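Long-range contact in isoprenyl transferase (Helicobacter pylori, PDB 2D2R), which probably condenses isopentenyl diphosphate with allylic diphosphates, using magnesium, to build undecaprenyl diphosphate: residues 14-26 and 55-67. Sequence-based numbering, arbitrary orientation.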
loop_
_atom_site.group_PDB
_atom_site.type_symbol
_atom_site.label_atom_id
_atom_site.label_comp_id
_atom_site.label_asym_id
_atom_site.label_seq_id
_atom_site.Cartn_x
_atom_site.Cartn_y
_atom_site.Cartn_z
ATOM N N SER A 14 -9.034 -6.245 -20.015
ATOM C CA SER A 14 -8.658 -5.090 -20.874
ATOM C C SER A 14 -7.804 -4.135 -20.036
ATOM O O SER A 14 -6.568 -4.122 -20.122
ATOM C CB SER A 14 -9.927 -4.376 -21.354
ATOM O OG SER A 14 -10.864 -5.295 -21.896
ATOM N N THR A 15 -8.489 -3.323 -19.234
ATOM C CA THR A 15 -7.846 -2.385 -18.321
ATOM C C THR A 15 -7.341 -3.213 -17.131
ATOM O O THR A 15 -6.411 -2.809 -16.418
ATOM C CB THR A 15 -8.858 -1.350 -17.836
ATOM O OG1 THR A 15 -8.922 -0.296 -18.790
ATOM C CG2 THR A 15 -8.465 -0.769 -16.482
ATOM N N LEU A 16 -7.956 -4.373 -16.929
ATOM C CA LEU A 16 -7.569 -5.243 -15.847
ATOM C C LEU A 16 -6.590 -6.281 -16.334
ATOM O O LEU A 16 -6.963 -7.222 -17.024
ATOM C CB LEU A 16 -8.782 -5.930 -15.257
ATOM C CG LEU A 16 -8.472 -6.891 -14.111
ATOM C CD1 LEU A 16 -7.729 -6.128 -13.028
ATOM C CD2 LEU A 16 -9.723 -7.501 -13.559
ATOM N N LYS A 17 -5.322 -6.118 -15.983
ATOM C CA LYS A 17 -4.318 -7.069 -16.404
ATOM C C LYS A 17 -3.742 -7.881 -15.250
ATOM O O LYS A 17 -3.496 -9.079 -15.398
ATOM C CB LYS A 17 -3.184 -6.364 -17.126
ATOM C CG LYS A 17 -3.603 -5.740 -18.428
ATOM C CD LYS A 17 -2.408 -5.132 -19.109
ATOM C CE LYS A 17 -2.723 -4.658 -20.528
ATOM N NZ LYS A 17 -2.952 -5.777 -21.510
ATOM N N HIS A 18 -3.544 -7.241 -14.096
ATOM C CA HIS A 18 -2.947 -7.930 -12.947
ATOM C C HIS A 18 -3.863 -7.777 -11.741
ATOM O O HIS A 18 -4.120 -6.629 -11.293
ATOM C CB HIS A 18 -1.577 -7.281 -12.655
ATOM C CG HIS A 18 -0.809 -7.935 -11.548
ATOM N ND1 HIS A 18 0.483 -7.566 -11.221
ATOM C CD2 HIS A 18 -1.141 -8.939 -10.701
ATOM C CE1 HIS A 18 0.905 -8.314 -10.213
ATOM N NE2 HIS A 18 -0.060 -9.154 -9.879
ATOM N N LEU A 19 -4.355 -8.909 -11.229
ATOM C CA LEU A 19 -5.238 -8.969 -10.072
ATOM C C LEU A 19 -4.416 -9.606 -8.972
ATOM O O LEU A 19 -3.703 -10.577 -9.219
ATOM C CB LEU A 19 -6.476 -9.828 -10.362
ATOM C CG LEU A 19 -7.397 -10.280 -9.205
ATOM C CD1 LEU A 19 -8.055 -9.071 -8.508
ATOM C CD2 LEU A 19 -8.531 -11.217 -9.747
ATOM N N ALA A 20 -4.503 -9.055 -7.758
ATOM C CA ALA A 20 -3.735 -9.584 -6.627
ATOM C C ALA A 20 -4.723 -9.845 -5.508
ATOM O O ALA A 20 -5.654 -9.062 -5.288
ATOM C CB ALA A 20 -2.691 -8.549 -6.164
ATOM N N ILE A 21 -4.542 -10.937 -4.788
ATOM C CA ILE A 21 -5.502 -11.200 -3.762
ATOM C C ILE A 21 -4.917 -11.604 -2.438
ATOM O O ILE A 21 -4.016 -12.434 -2.395
ATOM C CB ILE A 21 -6.504 -12.328 -4.189
ATOM C CG1 ILE A 21 -7.208 -11.978 -5.516
ATOM C CG2 ILE A 21 -7.510 -12.498 -3.066
ATOM C CD1 ILE A 21 -8.165 -13.094 -6.032
ATOM N N ILE A 22 -5.406 -10.981 -1.352
ATOM C CA ILE A 22 -4.991 -11.391 0.004
ATOM C C ILE A 22 -6.166 -12.360 0.341
ATOM O O ILE A 22 -7.317 -11.953 0.494
ATOM C CB ILE A 22 -4.946 -10.151 0.973
ATOM C CG1 ILE A 22 -3.734 -9.281 0.560
ATOM C CG2 ILE A 22 -4.823 -10.602 2.443
ATOM C CD1 ILE A 22 -3.776 -7.870 1.027
ATOM N N MET A 23 -5.862 -13.654 0.388
ATOM C CA MET A 23 -6.884 -14.666 0.629
ATOM C C MET A 23 -7.084 -14.852 2.125
ATOM O O MET A 23 -6.531 -15.760 2.728
ATOM C CB MET A 23 -6.438 -15.980 -0.008
ATOM C CG MET A 23 -5.978 -15.818 -1.430
ATOM S SD MET A 23 -5.301 -17.377 -2.099
ATOM C CE MET A 23 -3.729 -17.482 -1.110
ATOM N N ASP A 24 -7.878 -14.010 2.740
ATOM C CA ASP A 24 -8.063 -14.141 4.161
ATOM C C ASP A 24 -9.421 -14.800 4.534
ATOM O O ASP A 24 -10.343 -14.862 3.717
ATOM C CB ASP A 24 -7.917 -12.744 4.774
ATOM C CG ASP A 24 -7.688 -12.772 6.267
ATOM O OD1 ASP A 24 -7.010 -13.724 6.744
ATOM O OD2 ASP A 24 -8.178 -11.838 6.967
ATOM N N GLY A 25 -9.521 -15.294 5.770
ATOM C CA GLY A 25 -10.759 -15.927 6.237
ATOM C C GLY A 25 -10.808 -17.461 6.321
ATOM O O GLY A 25 -11.836 -18.012 6.681
ATOM N N ASN A 26 -9.719 -18.152 5.994
ATOM C CA ASN A 26 -9.683 -19.626 6.029
ATOM C C ASN A 26 -9.971 -20.267 7.373
ATOM O O ASN A 26 -11.014 -20.892 7.589
ATOM C CB ASN A 26 -8.317 -20.146 5.587
ATOM C CG ASN A 26 -8.154 -20.167 4.096
ATOM O OD1 ASN A 26 -7.101 -20.581 3.591
ATOM N ND2 ASN A 26 -9.183 -19.740 3.370
ATOM N N CYS A 55 -9.499 -17.114 -13.963
ATOM C CA CYS A 55 -8.740 -15.987 -14.485
ATOM C C CYS A 55 -8.008 -16.388 -15.750
ATOM O O CYS A 55 -7.895 -15.603 -16.701
ATOM C CB CYS A 55 -7.733 -15.470 -13.458
ATOM S SG CYS A 55 -8.479 -14.687 -12.004
ATOM N N ALA A 56 -7.495 -17.613 -15.751
ATOM C CA ALA A 56 -6.773 -18.121 -16.904
ATOM C C ALA A 56 -7.725 -18.098 -18.092
ATOM O O ALA A 56 -7.356 -17.654 -19.184
ATOM C CB ALA A 56 -6.295 -19.543 -16.637
ATOM N N ASN A 57 -8.955 -18.557 -17.880
ATOM C CA ASN A 57 -9.926 -18.577 -18.970
ATOM C C ASN A 57 -10.623 -17.269 -19.236
ATOM O O ASN A 57 -11.614 -17.252 -19.975
ATOM C CB ASN A 57 -11.007 -19.609 -18.721
ATOM C CG ASN A 57 -10.453 -20.982 -18.593
ATOM O OD1 ASN A 57 -11.149 -21.897 -18.172
ATOM N ND2 ASN A 57 -9.183 -21.145 -18.952
ATOM N N HIS A 58 -10.133 -16.178 -18.661
ATOM C CA HIS A 58 -10.799 -14.925 -18.889
ATOM C C HIS A 58 -9.898 -13.835 -19.389
ATOM O O HIS A 58 -10.276 -12.671 -19.392
ATOM C CB HIS A 58 -11.553 -14.510 -17.632
ATOM C CG HIS A 58 -12.838 -15.262 -17.429
ATOM N ND1 HIS A 58 -14.051 -14.805 -17.902
ATOM C CD2 HIS A 58 -13.094 -16.458 -16.842
ATOM C CE1 HIS A 58 -14.997 -15.686 -17.616
ATOM N NE2 HIS A 58 -14.442 -16.698 -16.971
ATOM N N LYS A 59 -8.720 -14.226 -19.861
ATOM C CA LYS A 59 -7.739 -13.292 -20.416
ATOM C C LYS A 59 -7.138 -12.360 -19.362
ATOM O O LYS A 59 -7.015 -11.160 -19.579
ATOM C CB LYS A 59 -8.373 -12.449 -21.537
ATOM C CG LYS A 59 -7.551 -12.356 -22.847
ATOM C CD LYS A 59 -8.173 -11.332 -23.833
ATOM C CE LYS A 59 -7.938 -11.706 -25.305
ATOM N NZ LYS A 59 -6.505 -12.012 -25.629
ATOM N N LEU A 60 -6.797 -12.912 -18.203
ATOM C CA LEU A 60 -6.172 -12.113 -17.152
ATOM C C LEU A 60 -4.716 -12.334 -17.500
ATOM O O LEU A 60 -4.351 -13.416 -17.943
ATOM C CB LEU A 60 -6.454 -12.715 -15.770
ATOM C CG LEU A 60 -6.201 -11.831 -14.551
ATOM C CD1 LEU A 60 -7.528 -11.171 -14.123
ATOM C CD2 LEU A 60 -5.641 -12.670 -13.391
ATOM N N GLU A 61 -3.864 -11.350 -17.337
ATOM C CA GLU A 61 -2.493 -11.639 -17.677
ATOM C C GLU A 61 -1.681 -12.101 -16.446
ATOM O O GLU A 61 -0.678 -12.814 -16.591
ATOM C CB GLU A 61 -1.833 -10.415 -18.333
ATOM C CG GLU A 61 -2.418 -10.006 -19.659
ATOM C CD GLU A 61 -1.842 -8.667 -20.168
ATOM O OE1 GLU A 61 -0.773 -8.210 -19.649
ATOM O OE2 GLU A 61 -2.453 -8.071 -21.087
ATOM N N CYS A 62 -2.132 -11.721 -15.235
ATOM C CA CYS A 62 -1.384 -12.065 -14.023
ATOM C C CYS A 62 -2.282 -12.099 -12.779
ATOM O O CYS A 62 -3.145 -11.251 -12.613
ATOM C CB CYS A 62 -0.249 -11.042 -13.807
ATOM S SG CYS A 62 0.957 -11.538 -12.622
ATOM N N LEU A 63 -2.062 -13.072 -11.915
ATOM C CA LEU A 63 -2.834 -13.220 -10.700
ATOM C C LEU A 63 -1.784 -13.509 -9.641
ATOM O O LEU A 63 -1.012 -14.467 -9.782
ATOM C CB LEU A 63 -3.799 -14.419 -10.833
ATOM C CG LEU A 63 -4.650 -14.748 -9.598
ATOM C CD1 LEU A 63 -5.645 -13.576 -9.388
ATOM C CD2 LEU A 63 -5.428 -16.099 -9.769
ATOM N N THR A 64 -1.730 -12.684 -8.591
ATOM C CA THR A 64 -0.763 -12.888 -7.538
ATOM C C THR A 64 -1.566 -13.134 -6.252
ATOM O O THR A 64 -2.440 -12.341 -5.908
ATOM C CB THR A 64 0.118 -11.659 -7.369
ATOM O OG1 THR A 64 0.810 -11.406 -8.587
ATOM C CG2 THR A 64 1.125 -11.898 -6.282
ATOM N N LEU A 65 -1.233 -14.215 -5.536
ATOM C CA LEU A 65 -1.959 -14.624 -4.338
ATOM C C LEU A 65 -1.058 -14.622 -3.118
ATOM O O LEU A 65 0.082 -15.113 -3.154
ATOM C CB LEU A 65 -2.582 -16.036 -4.567
ATOM C CG LEU A 65 -3.611 -16.127 -5.708
ATOM C CD1 LEU A 65 -4.026 -17.555 -5.932
ATOM C CD2 LEU A 65 -4.864 -15.298 -5.373
ATOM N N TYR A 66 -1.546 -14.043 -2.033
ATOM C CA TYR A 66 -0.701 -13.963 -0.869
ATOM C C TYR A 66 -0.790 -15.284 -0.120
ATOM O O TYR A 66 -1.620 -15.459 0.779
ATOM C CB TYR A 66 -1.128 -12.767 -0.037
ATOM C CG TYR A 66 -0.154 -12.302 1.002
ATOM C CD1 TYR A 66 1.138 -12.808 1.071
ATOM C CD2 TYR A 66 -0.534 -11.348 1.920
ATOM C CE1 TYR A 66 2.033 -12.366 2.034
ATOM C CE2 TYR A 66 0.338 -10.896 2.898
ATOM C CZ TYR A 66 1.630 -11.403 2.951
ATOM O OH TYR A 66 2.507 -10.897 3.888
ATOM N N ALA A 67 0.072 -16.225 -0.526
ATOM C CA ALA A 67 0.096 -17.583 0.055
ATOM C C ALA A 67 0.389 -17.518 1.525
ATOM O O ALA A 67 -0.377 -18.049 2.328
ATOM C CB ALA A 67 1.122 -18.447 -0.636
HETATM O O HOH W 1 -9.158 -9.431 -18.354
#
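His18 turns its ring carbon CG anti to the backbone N (chi1 -177°), and the ring reaches diagonally across to Thr64 on the neighbouring strand, two residues past its bridge partner Cys62. Thr64 holds OG1 beside its own backbone N (chi1 -60°), which sets the hydroxyl at the edge of the imidazole. His18 NE2 and Thr64 OG1 share a hydrogen bond of 2.7 Å. The other ring nitrogen, ND1, bonds to the carbonyl O of Pro184, so both nitrogens are engaged and the ring's rotation is fixed. Cys62 SG sits over one face of the ring, 3.8 Å from the centroid of the His18 imidazole, in a sulfur-aromatic contact. Strands 18-22 and 62-66 run parallel, with the axes of these short segments 13° apart. Leu19 N donates to Cys62 O, and Thr64 N to Leu19 O. Ile21 N then donates to Thr64 O at 2.8 Å, and Tyr66 N to Ile21 O. The pair forms the middle of the six-stranded parallel sheet of the cis-prenyltransferase fold. The link between the strands includes helices 26-31 and 37-56, a beta-alpha-beta crossover; helix 37-56 packs on the sheet face that carries Leu63 and Leu65. On that face Leu63 CD1 packs against Leu19 CG at 3.7 Å. Leu65 CD2 meets Ile21 CB at 3.6 Å. The Met23 side chain crosses that of Leu65 at about a right angle, with its SD against Leu65 CD2. Strand 18-22 leads through an inverse gamma turn centred on Met23 to Asp24, probably an active-site residue that binds magnesium. At the other end, Lys17 O accepts from both Glu61 N and Cys62 N. Lys17 and Glu61 lie side by side; the modelled salt bridge from Lys17 NZ to Glu61 OE2 is very short, so its exact geometry is doubtful. Nearby, a water donates to Lys59 O at 3.0 Å and weakly to Leu16 O.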